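Local coordinates for protein membrane-bound lytic murein transglycosylase (Agrobacterium tumefaciens, PDB 2PNW) that probably cleaves the glycan strands of bacterial cell-wall peptidoglycan without hydrolysis, as lytic transglycosylases of the MltA family do, leaving 1,6-anhydromuramoyl ends, at residues A[7-15]-A[79-90]; A[50-60]-A[360-370]. All coordinates share one frame; numbering follows the deposited sequence.

How the interactions relate
Interaction 1 pairs the N-terminal strand 8-11 with strand 83-89, and interaction 2 packs the start of helix 54-66 on the C-terminal end of the chain. Their centres lie about 11 Å apart, and they meet directly because strands 83-89 and 353-363 are antiparallel neighbours: Val84 N lies 2.8 Å from Leu362 O, and Ile360 N lies 2.9 Å from Phe86 O, both probable hydrogen bonds. Because strand 83-89 lies between them, the N-terminal strand and the C-terminal end of the modelled chain are tied into one region, with contact centres about 24 and 22 Å from the centre of the chain; the segments also alternate along the sequence.

Interaction 1. Residues A[7-15]-A[79-90]; sequences FSIDEVSFR and FETNSVPFRISP
The ring of Phe14 is held between Pro85 and Glu80. Pro85 CG sits over the centre of one face, 3.8 Å from the ring centroid, while Glu80 CG covers the opposite face at 4.0 Å, displaced toward the rim; both are CH-pi contacts. A chi1 of -80°, with CG anti to the carbonyl carbon, carries the ring to the helix end, where its edge meets Ser83 O in the ring plane. Proline suits one face because its compact, rigid ring offers C-H groups to the aromatic face; glutamate lends the other its methylene and sends OE2 on to Trp20.

Val12 lies crosswise to Arg87, its CG1 over one guanidinium face, 3.5 Å from NH1, while CG2 leans on Pro85. On the side of the sheet carrying Ile9, Glu11, Phe86 and Ile88, the two isoleucines run side by side, with Ile9 CG2 3.8 Å from Ile88 CG1. Glu11 CB rests near the Phe86 ring, and its carboxylate passes Val84 to a salt bridge with Arg371.

The backbones of strands 8-11 and 83-89 run antiparallel. Ser8 and Ser89 form one hydrogen-bonded pair and Asp10 and Arg87 the next; Val12 N extends the pattern to Pro85 O at 3.0 Å, nearly straight at 176°. On the serine face, Ser8 OG donates to Asp10 OD2, and a water bonds to Arg87 O and Ser89 OG; its link to Asp10 OD2 is doubtfully short. Small hydroxyls and a short carboxylate thus make a polar, hydrated face, opposite a largely apolar one in which Phe86 and Ile88 are buried and Glu11 reaches out to its charged partner.

Interaction 2. Residues A[50-60]-A[360-370]; sequences LGITAAELVSL and ILLPRIAAERY
Arg369 grips the carboxylate of Glu56 end-on, one terminal nitrogen to each oxygen. NH1 reaches the syn lone pair of OE1 at 2.8 Å in an almost straight bond, and NH2 meets OE2 at 2.7 Å; the two flat groups are only 17° apart. NH1 also makes a weak bond to Gly51 O. Arginine suits the place because its planar, two-pronged end matches a carboxylate, and its chain, extended from CG to NE, carries that end across to Glu56.

Of the other polar bonds, Tyr370 OH donates to Leu50 O at 2.6 Å, coming in tilted from the carbonyl plane. A water joins Ser59 OG to Ile365 N.

Glu56 is also half of a capping box at the start of helix 54-66: Thr53 OG1 accepts from Glu56 N, and Thr53 N donates to Glu56 OE1. That oxygen thus serves both the helix cap and the salt bridge. Two donors on one oxygen probably stabilise the negative charge of the carboxylate.

Apolar contacts join the loop before helix 54-66 to the strand end and the turns after it; the short helix and strand axes cross at 87°. Ile52, with CG1 anti to its carbonyl carbon (chi1 -50°), directs CD1 among Leu362 CD2, Ala366 CB and Tyr370 CE2, the last 3.6 Å away. Ala366 is small enough for Glu56 CD to lie 3.6 Å from its CB. The compact ring of Pro363 has Leu60 CB as its apolar partner, and its CG makes a van der Waals contact with the carbonyl oxygen Glu56 O at 3.6 Å.

Interaction 1. Residues A[7-15]-A[79-90]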
loop_
_atom_site.group_PDB
_atom_site.type_symbol
_atom_site.label_atom_id
_atom_site.label_comp_id
_atom_site.label_asym_id
_atom_site.label_seq_id
_atom_site.Cartn_x
_atom_site.Cartn_y
_atom_site.Cartn_z
ATOM N N PHE A 7 0.145 15.460 -16.515
ATOM C CA PHE A 7 -1.064 15.847 -15.724
ATOM C C PHE A 7 -0.983 17.305 -15.254
ATOM O O PHE A 7 0.082 17.925 -15.287
ATOM C CB PHE A 7 -1.219 14.910 -14.517
ATOM C CG PHE A 7 -0.146 15.080 -13.472
ATOM C CD1 PHE A 7 -0.387 15.844 -12.333
ATOM C CD2 PHE A 7 1.111 14.485 -13.630
ATOM C CE1 PHE A 7 0.600 16.010 -11.374
ATOM C CE2 PHE A 7 2.108 14.650 -12.682
ATOM C CZ PHE A 7 1.860 15.413 -11.555
ATOM N N SER A 8 -2.112 17.847 -14.810
ATOM C CA SER A 8 -2.123 19.197 -14.257
ATOM C C SER A 8 -2.709 19.234 -12.842
ATOM O O SER A 8 -3.476 18.352 -12.451
ATOM C CB SER A 8 -2.881 20.155 -15.183
ATOM O OG SER A 8 -4.282 20.000 -15.042
ATOM N N ILE A 9 -2.320 20.239 -12.069
ATOM C CA ILE A 9 -2.999 20.499 -10.811
ATOM C C ILE A 9 -3.423 21.951 -10.764
ATOM O O ILE A 9 -2.642 22.849 -11.074
ATOM C CB ILE A 9 -2.183 20.096 -9.541
ATOM C CG1 ILE A 9 -1.023 21.064 -9.281
ATOM C CG2 ILE A 9 -1.727 18.632 -9.620
ATOM C CD1 ILE A 9 -0.283 20.793 -7.972
ATOM N N ASP A 10 -4.672 22.162 -10.387
ATOM C CA ASP A 10 -5.281 23.473 -10.452
ATOM C C ASP A 10 -5.944 23.840 -9.142
ATOM O O ASP A 10 -6.710 23.058 -8.587
ATOM C CB ASP A 10 -6.311 23.487 -11.577
ATOM C CG ASP A 10 -5.697 23.143 -12.919
ATOM O OD1 ASP A 10 -4.956 23.992 -13.466
ATOM O OD2 ASP A 10 -5.934 22.014 -13.409
ATOM N N GLU A 11 -5.657 25.047 -8.666
ATOM C CA GLU A 11 -6.208 25.512 -7.399
ATOM C C GLU A 11 -7.736 25.519 -7.411
ATOM O O GLU A 11 -8.355 25.916 -8.401
ATOM C CB GLU A 11 -5.675 26.904 -7.070
ATOM C CG GLU A 11 -6.147 27.433 -5.729
ATOM C CD GLU A 11 -5.490 28.735 -5.325
ATOM O OE1 GLU A 11 -4.719 29.310 -6.118
ATOM O OE2 GLU A 11 -5.746 29.190 -4.193
ATOM N N VAL A 12 -8.329 25.057 -6.312
ATOM C CA VAL A 12 -9.759 25.193 -6.063
ATOM C C VAL A 12 -9.915 25.809 -4.676
ATOM O O VAL A 12 -8.914 26.085 -3.996
ATOM C CB VAL A 12 -10.522 23.846 -6.130
ATOM C CG1 VAL A 12 -10.508 23.258 -7.538
ATOM C CG2 VAL A 12 -9.969 22.826 -5.099
ATOM N N SER A 13 -11.163 26.037 -4.280
ATOM C CA SER A 13 -11.521 26.487 -2.955
ATOM C C SER A 13 -12.042 25.291 -2.166
ATOM O O SER A 13 -12.469 24.300 -2.767
ATOM C CB SER A 13 -12.625 27.549 -3.072
ATOM O OG SER A 13 -13.434 27.572 -1.903
ATOM N N PHE A 14 -12.029 25.378 -0.833
ATOM C CA PHE A 14 -12.560 24.281 -0.010
ATOM C C PHE A 14 -14.063 24.050 -0.258
ATOM O O PHE A 14 -14.552 22.933 -0.107
ATOM C CB PHE A 14 -12.234 24.461 1.483
ATOM C CG PHE A 14 -10.822 24.041 1.848
ATOM C CD1 PHE A 14 -10.528 22.710 2.153
ATOM C CD2 PHE A 14 -9.798 24.979 1.894
ATOM C CE1 PHE A 14 -9.221 22.318 2.497
ATOM C CE2 PHE A 14 -8.486 24.600 2.235
ATOM C CZ PHE A 14 -8.205 23.256 2.530
ATOM N N ARG A 15 -14.765 25.108 -0.688
ATOM C CA ARG A 15 -16.150 25.008 -1.189
ATOM C C ARG A 15 -16.312 24.098 -2.405
ATOM O O ARG A 15 -17.407 23.629 -2.675
ATOM C CB ARG A 15 -16.702 26.389 -1.561
ATOM C CG ARG A 15 -17.350 27.132 -0.419
ATOM C CD ARG A 15 -16.353 27.975 0.342
ATOM N NE ARG A 15 -16.902 29.299 0.642
ATOM C CZ ARG A 15 -16.233 30.269 1.264
ATOM N NH1 ARG A 15 -14.977 30.075 1.666
ATOM N NH2 ARG A 15 -16.824 31.439 1.492
ATOM N N PHE A 79 -7.050 22.726 8.349
ATOM C CA PHE A 79 -6.632 22.563 6.946
ATOM C C PHE A 79 -6.959 23.784 6.092
ATOM O O PHE A 79 -6.150 24.188 5.246
ATOM C CB PHE A 79 -7.204 21.268 6.332
ATOM C CG PHE A 79 -6.611 20.024 6.935
ATOM C CD1 PHE A 79 -5.315 19.613 6.592
ATOM C CD2 PHE A 79 -7.310 19.303 7.895
ATOM C CE1 PHE A 79 -4.737 18.476 7.182
ATOM C CE2 PHE A 79 -6.731 18.173 8.498
ATOM C CZ PHE A 79 -5.446 17.770 8.141
ATOM N N GLU A 80 -8.142 24.356 6.306
ATOM C CA GLU A 80 -8.550 25.587 5.596
ATOM C C GLU A 80 -7.606 26.751 5.824
ATOM O O GLU A 80 -7.342 27.499 4.901
ATOM C CB GLU A 80 -9.983 25.987 5.965
ATOM C CG GLU A 80 -10.975 24.882 5.659
ATOM C CD GLU A 80 -12.415 25.339 5.677
ATOM O OE1 GLU A 80 -12.666 26.513 5.300
ATOM O OE2 GLU A 80 -13.287 24.513 6.056
ATOM N N THR A 81 -7.080 26.877 7.039
ATOM C CA THR A 81 -6.142 27.927 7.405
ATOM C C THR A 81 -4.729 27.672 6.865
ATOM O O THR A 81 -4.047 28.611 6.433
ATOM C CB THR A 81 -6.093 28.096 8.948
ATOM O OG1 THR A 81 -7.369 28.517 9.418
ATOM C CG2 THR A 81 -5.039 29.127 9.395
ATOM N N ASN A 82 -4.309 26.407 6.866
ATOM C CA ASN A 82 -2.893 26.070 6.728
ATOM C C ASN A 82 -2.505 25.319 5.451
ATOM O O ASN A 82 -1.322 25.014 5.223
ATOM C CB ASN A 82 -2.437 25.307 7.976
ATOM C CG ASN A 82 -2.477 26.165 9.215
ATOM O OD1 ASN A 82 -1.857 27.236 9.260
ATOM N ND2 ASN A 82 -3.226 25.720 10.226
ATOM N N SER A 83 -3.493 25.048 4.603
ATOM C CA SER A 83 -3.223 24.382 3.335
ATOM C C SER A 83 -4.092 24.940 2.207
ATOM O O SER A 83 -5.105 25.616 2.455
ATOM C CB SER A 83 -3.418 22.872 3.473
ATOM O OG SER A 83 -4.795 22.539 3.647
ATOM N N VAL A 84 -3.692 24.653 0.972
ATOM C CA VAL A 84 -4.431 25.089 -0.214
ATOM C C VAL A 84 -4.728 23.874 -1.086
ATOM O O VAL A 84 -3.802 23.142 -1.433
ATOM C CB VAL A 84 -3.605 26.097 -1.030
ATOM C CG1 VAL A 84 -4.377 26.536 -2.295
ATOM C CG2 VAL A 84 -3.212 27.300 -0.173
ATOM N N PRO A 85 -6.016 23.660 -1.458
ATOM C CA PRO A 85 -6.404 22.485 -2.236
ATOM C C PRO A 85 -6.266 22.686 -3.749
ATOM O O PRO A 85 -6.553 23.786 -4.280
ATOM C CB PRO A 85 -7.881 22.292 -1.876
ATOM C CG PRO A 85 -8.375 23.659 -1.441
ATOM C CD PRO A 85 -7.170 24.546 -1.188
ATOM N N PHE A 86 -5.859 21.618 -4.426
ATOM C CA PHE A 86 -5.671 21.606 -5.879
ATOM C C PHE A 86 -6.283 20.326 -6.440
ATOM O O PHE A 86 -6.011 19.235 -5.932
ATOM C CB PHE A 86 -4.182 21.597 -6.220
ATOM C CG PHE A 86 -3.463 22.864 -5.882
ATOM C CD1 PHE A 86 -3.159 23.783 -6.877
ATOM C CD2 PHE A 86 -3.074 23.138 -4.579
ATOM C CE1 PHE A 86 -2.481 24.958 -6.578
ATOM C CE2 PHE A 86 -2.404 24.318 -4.266
ATOM C CZ PHE A 86 -2.103 25.228 -5.279
ATOM N N ARG A 87 -7.107 20.459 -7.473
ATOM C CA ARG A 87 -7.634 19.302 -8.193
ATOM C C ARG A 87 -6.515 18.706 -9.029
ATOM O O ARG A 87 -5.814 19.428 -9.742
ATOM C CB ARG A 87 -8.795 19.716 -9.110
ATOM C CG ARG A 87 -9.525 18.551 -9.777
ATOM C CD ARG A 87 -10.639 19.050 -10.733
ATOM N NE ARG A 87 -11.826 19.468 -9.976
ATOM C CZ ARG A 87 -12.222 20.729 -9.844
ATOM N NH1 ARG A 87 -11.547 21.707 -10.447
ATOM N NH2 ARG A 87 -13.301 21.015 -9.117
ATOM N N ILE A 88 -6.326 17.398 -8.928
ATOM C CA ILE A 88 -5.370 16.706 -9.790
ATOM C C ILE A 88 -6.119 16.208 -11.033
ATOM O O ILE A 88 -7.109 15.488 -10.917
ATOM C CB ILE A 88 -4.684 15.528 -9.071
ATOM C CG1 ILE A 88 -3.923 16.027 -7.830
ATOM C CG2 ILE A 88 -3.739 14.772 -10.035
ATOM C CD1 ILE A 88 -3.443 14.907 -6.900
ATOM N N SER A 89 -5.653 16.603 -12.217
ATOM C CA SER A 89 -6.288 16.151 -13.466
ATOM C C SER A 89 -5.318 15.340 -14.314
ATOM O O SER A 89 -4.381 15.915 -14.880
ATOM C CB SER A 89 -6.806 17.349 -14.261
ATOM O OG SER A 89 -7.875 17.982 -13.585
ATOM N N PRO A 90 -5.539 14.009 -14.417
ATOM C CA PRO A 90 -4.686 13.079 -15.163
ATOM C C PRO A 90 -4.493 13.472 -16.638
ATOM O O PRO A 90 -5.404 14.046 -17.229
ATOM C CB PRO A 90 -5.464 11.766 -15.093
ATOM C CG PRO A 90 -6.261 11.888 -13.838
ATOM C CD PRO A 90 -6.688 13.311 -13.812
HETATM O O HOH W 1 -6.751 20.003 -12.315
#

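Interaction 2. Residues A[50-60]-A[360-370]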
loop_
_atom_site.group_PDB
_atom_site.type_symbol
_atom_site.label_atom_id
_atom_site.label_comp_id
_atom_site.label_asym_id
_atom_site.label_seq_id
_atom_site.Cartn_x
_atom_site.Cartn_y
_atom_site.Cartn_z
ATOM N N LEU A 50 5.841 15.574 -8.412
ATOM C CA LEU A 50 5.006 16.775 -8.262
ATOM C C LEU A 50 5.783 17.933 -7.612
ATOM O O LEU A 50 5.598 19.100 -7.972
ATOM C CB LEU A 50 3.692 16.459 -7.529
ATOM C CG LEU A 50 2.617 17.548 -7.390
ATOM C CD1 LEU A 50 1.253 16.908 -7.293
ATOM C CD2 LEU A 50 2.835 18.424 -6.176
ATOM N N GLY A 51 6.649 17.596 -6.657
ATOM C CA GLY A 51 7.671 18.513 -6.186
ATOM C C GLY A 51 7.579 18.970 -4.746
ATOM O O GLY A 51 8.387 19.778 -4.310
ATOM N N ILE A 52 6.609 18.474 -3.988
ATOM C CA ILE A 52 6.542 18.868 -2.577
ATOM C C ILE A 52 7.588 18.152 -1.719
ATOM O O ILE A 52 7.612 16.920 -1.665
ATOM C CB ILE A 52 5.150 18.620 -1.978
ATOM C CG1 ILE A 52 4.056 19.223 -2.881
ATOM C CG2 ILE A 52 5.099 19.186 -0.552
ATOM C CD1 ILE A 52 3.963 20.739 -2.818
ATOM N N THR A 53 8.442 18.915 -1.034
ATOM C CA THR A 53 9.500 18.281 -0.247
ATOM C C THR A 53 8.999 17.858 1.124
ATOM O O THR A 53 8.027 18.423 1.644
ATOM C CB THR A 53 10.716 19.223 -0.048
ATOM O OG1 THR A 53 10.356 20.279 0.844
ATOM C CG2 THR A 53 11.169 19.823 -1.412
ATOM N N ALA A 54 9.691 16.891 1.724
ATOM C CA ALA A 54 9.438 16.527 3.124
ATOM C C ALA A 54 9.588 17.720 4.074
ATOM O O ALA A 54 8.827 17.838 5.036
ATOM C CB ALA A 54 10.356 15.403 3.560
ATOM N N ALA A 55 10.574 18.590 3.834
ATOM C CA ALA A 55 10.694 19.817 4.636
ATOM C C ALA A 55 9.464 20.722 4.545
ATOM O O ALA A 55 9.065 21.325 5.543
ATOM C CB ALA A 55 11.949 20.607 4.260
ATOM N N GLU A 56 8.870 20.834 3.364
ATOM C CA GLU A 56 7.634 21.629 3.190
ATOM C C GLU A 56 6.473 20.992 3.967
ATOM O O GLU A 56 5.707 21.676 4.643
ATOM C CB GLU A 56 7.291 21.795 1.705
ATOM C CG GLU A 56 8.209 22.846 1.029
ATOM C CD GLU A 56 8.105 22.915 -0.488
ATOM O OE1 GLU A 56 7.827 21.900 -1.178
ATOM O OE2 GLU A 56 8.309 24.031 -1.005
ATOM N N LEU A 57 6.367 19.674 3.877
ATOM C CA LEU A 57 5.374 18.933 4.670
ATOM C C LEU A 57 5.555 19.171 6.170
ATOM O O LEU A 57 4.581 19.364 6.894
ATOM C CB LEU A 57 5.460 17.437 4.376
ATOM C CG LEU A 57 4.635 16.481 5.281
ATOM C CD1 LEU A 57 3.129 16.680 5.119
ATOM C CD2 LEU A 57 5.026 15.024 5.060
ATOM N N VAL A 58 6.798 19.144 6.637
ATOM C CA VAL A 58 7.096 19.373 8.062
ATOM C C VAL A 58 6.524 20.711 8.540
ATOM O O VAL A 58 6.029 20.812 9.649
ATOM C CB VAL A 58 8.616 19.244 8.351
ATOM C CG1 VAL A 58 8.997 19.889 9.701
ATOM C CG2 VAL A 58 9.005 17.763 8.349
ATOM N N SER A 59 6.520 21.726 7.683
ATOM C CA SER A 59 5.970 23.003 8.112
ATOM C C SER A 59 4.492 22.868 8.486
ATOM O O SER A 59 4.081 23.422 9.511
ATOM C CB SER A 59 6.220 24.132 7.091
ATOM O OG SER A 59 5.450 23.923 5.922
ATOM N N LEU A 60 3.720 22.092 7.710
ATOM C CA LEU A 60 2.309 21.797 8.044
ATOM C C LEU A 60 2.175 20.946 9.308
ATOM O O LEU A 60 1.338 21.228 10.176
ATOM C CB LEU A 60 1.596 21.113 6.869
ATOM C CG LEU A 60 0.099 20.753 7.002
ATOM C CD1 LEU A 60 -0.768 22.012 7.171
ATOM C CD2 LEU A 60 -0.335 20.000 5.786
ATOM N N ILE A 360 -5.325 17.443 -3.820
ATOM C CA ILE A 360 -4.205 17.412 -2.871
ATOM C C ILE A 360 -4.201 18.721 -2.073
ATOM O O ILE A 360 -4.517 19.804 -2.615
ATOM C CB ILE A 360 -2.831 17.122 -3.590
ATOM C CG1 ILE A 360 -1.704 16.890 -2.572
ATOM C CG2 ILE A 360 -2.452 18.250 -4.570
ATOM C CD1 ILE A 360 -0.362 16.467 -3.233
ATOM N N LEU A 361 -3.880 18.640 -0.782
ATOM C CA LEU A 361 -3.809 19.845 0.033
ATOM C C LEU A 361 -2.338 20.179 0.216
ATOM O O LEU A 361 -1.594 19.405 0.835
ATOM C CB LEU A 361 -4.495 19.663 1.386
ATOM C CG LEU A 361 -5.976 19.251 1.476
ATOM C CD1 LEU A 361 -6.477 19.472 2.905
ATOM C CD2 LEU A 361 -6.848 20.013 0.511
ATOM N N LEU A 362 -1.907 21.308 -0.342
ATOM C CA LEU A 362 -0.491 21.702 -0.217
ATOM C C LEU A 362 -0.290 22.647 0.941
ATOM O O LEU A 362 -1.080 23.573 1.116
ATOM C CB LEU A 362 0.030 22.353 -1.504
ATOM C CG LEU A 362 -0.172 21.595 -2.815
ATOM C CD1 LEU A 362 0.567 22.288 -3.939
ATOM C CD2 LEU A 362 0.329 20.153 -2.668
ATOM N N PRO A 363 0.792 22.446 1.718
ATOM C CA PRO A 363 1.182 23.398 2.746
ATOM C C PRO A 363 1.257 24.782 2.097
ATOM O O PRO A 363 1.731 24.912 0.948
ATOM C CB PRO A 363 2.594 22.939 3.127
ATOM C CG PRO A 363 2.636 21.474 2.801
ATOM C CD PRO A 363 1.729 21.298 1.630
ATOM N N ARG A 364 0.793 25.813 2.802
ATOM C CA ARG A 364 0.564 27.081 2.107
ATOM C C ARG A 364 1.820 27.783 1.577
ATOM O O ARG A 364 1.744 28.429 0.535
ATOM C CB ARG A 364 -0.489 27.980 2.804
ATOM C CG ARG A 364 -0.030 28.870 3.913
ATOM C CD ARG A 364 -1.239 29.552 4.617
ATOM N NE ARG A 364 -2.095 30.303 3.697
ATOM C CZ ARG A 364 -3.271 29.884 3.218
ATOM N NH1 ARG A 364 -3.953 30.657 2.380
ATOM N NH2 ARG A 364 -3.773 28.694 3.562
ATOM N N ILE A 365 2.978 27.577 2.208
ATOM C CA ILE A 365 4.250 28.091 1.638
ATOM C C ILE A 365 4.640 27.413 0.323
ATOM O O ILE A 365 5.130 28.081 -0.598
ATOM C CB ILE A 365 5.476 28.042 2.616
ATOM C CG1 ILE A 365 5.930 26.591 2.879
ATOM C CG2 ILE A 365 5.182 28.831 3.910
ATOM C CD1 ILE A 365 7.438 26.406 3.204
ATOM N N ALA A 366 4.415 26.102 0.237
ATOM C CA ALA A 366 4.697 25.342 -0.983
ATOM C C ALA A 366 3.721 25.674 -2.094
ATOM O O ALA A 366 4.063 25.597 -3.274
ATOM C CB ALA A 366 4.659 23.851 -0.710
ATOM N N ALA A 367 2.493 26.012 -1.714
ATOM C CA ALA A 367 1.409 26.168 -2.669
ATOM C C ALA A 367 1.645 27.301 -3.680
ATOM O O ALA A 367 1.203 27.216 -4.831
ATOM C CB ALA A 367 0.086 26.373 -1.925
ATOM N N GLU A 368 2.349 28.348 -3.262
ATOM C CA GLU A 368 2.505 29.535 -4.114
ATOM C C GLU A 368 3.045 29.256 -5.508
ATOM O O GLU A 368 2.491 29.736 -6.495
ATOM C CB GLU A 368 3.325 30.625 -3.416
ATOM C CG GLU A 368 2.464 31.593 -2.600
ATOM C CD GLU A 368 1.570 32.498 -3.457
ATOM O OE1 GLU A 368 1.832 32.660 -4.678
ATOM O OE2 GLU A 368 0.598 33.063 -2.894
ATOM N N ARG A 369 4.103 28.456 -5.605
ATOM C CA ARG A 369 4.654 28.127 -6.921
ATOM C C ARG A 369 3.722 27.319 -7.831
ATOM O O ARG A 369 3.956 27.246 -9.035
ATOM C CB ARG A 369 6.013 27.426 -6.791
ATOM C CG ARG A 369 5.966 25.982 -6.279
ATOM C CD ARG A 369 7.397 25.445 -6.223
ATOM N NE ARG A 369 7.516 24.098 -5.656
ATOM C CZ ARG A 369 7.585 23.841 -4.354
ATOM N NH1 ARG A 369 7.703 22.584 -3.930
ATOM N NH2 ARG A 369 7.524 24.834 -3.477
ATOM N N TYR A 370 2.686 26.695 -7.269
ATOM C CA TYR A 370 1.705 25.979 -8.090
ATOM C C TYR A 370 0.552 26.888 -8.514
ATOM O O TYR A 370 -0.175 26.571 -9.453
ATOM C CB TYR A 370 1.176 24.729 -7.368
ATOM C CG TYR A 370 2.286 23.752 -7.080
ATOM C CD1 TYR A 370 2.643 22.771 -8.013
ATOM C CD2 TYR A 370 3.025 23.842 -5.898
ATOM C CE1 TYR A 370 3.707 21.884 -7.754
ATOM C CE2 TYR A 370 4.079 22.950 -5.634
ATOM C CZ TYR A 370 4.408 21.992 -6.555
ATOM O OH TYR A 370 5.450 21.141 -6.295
HETATM O O HOH W 2 3.419 25.967 4.866
#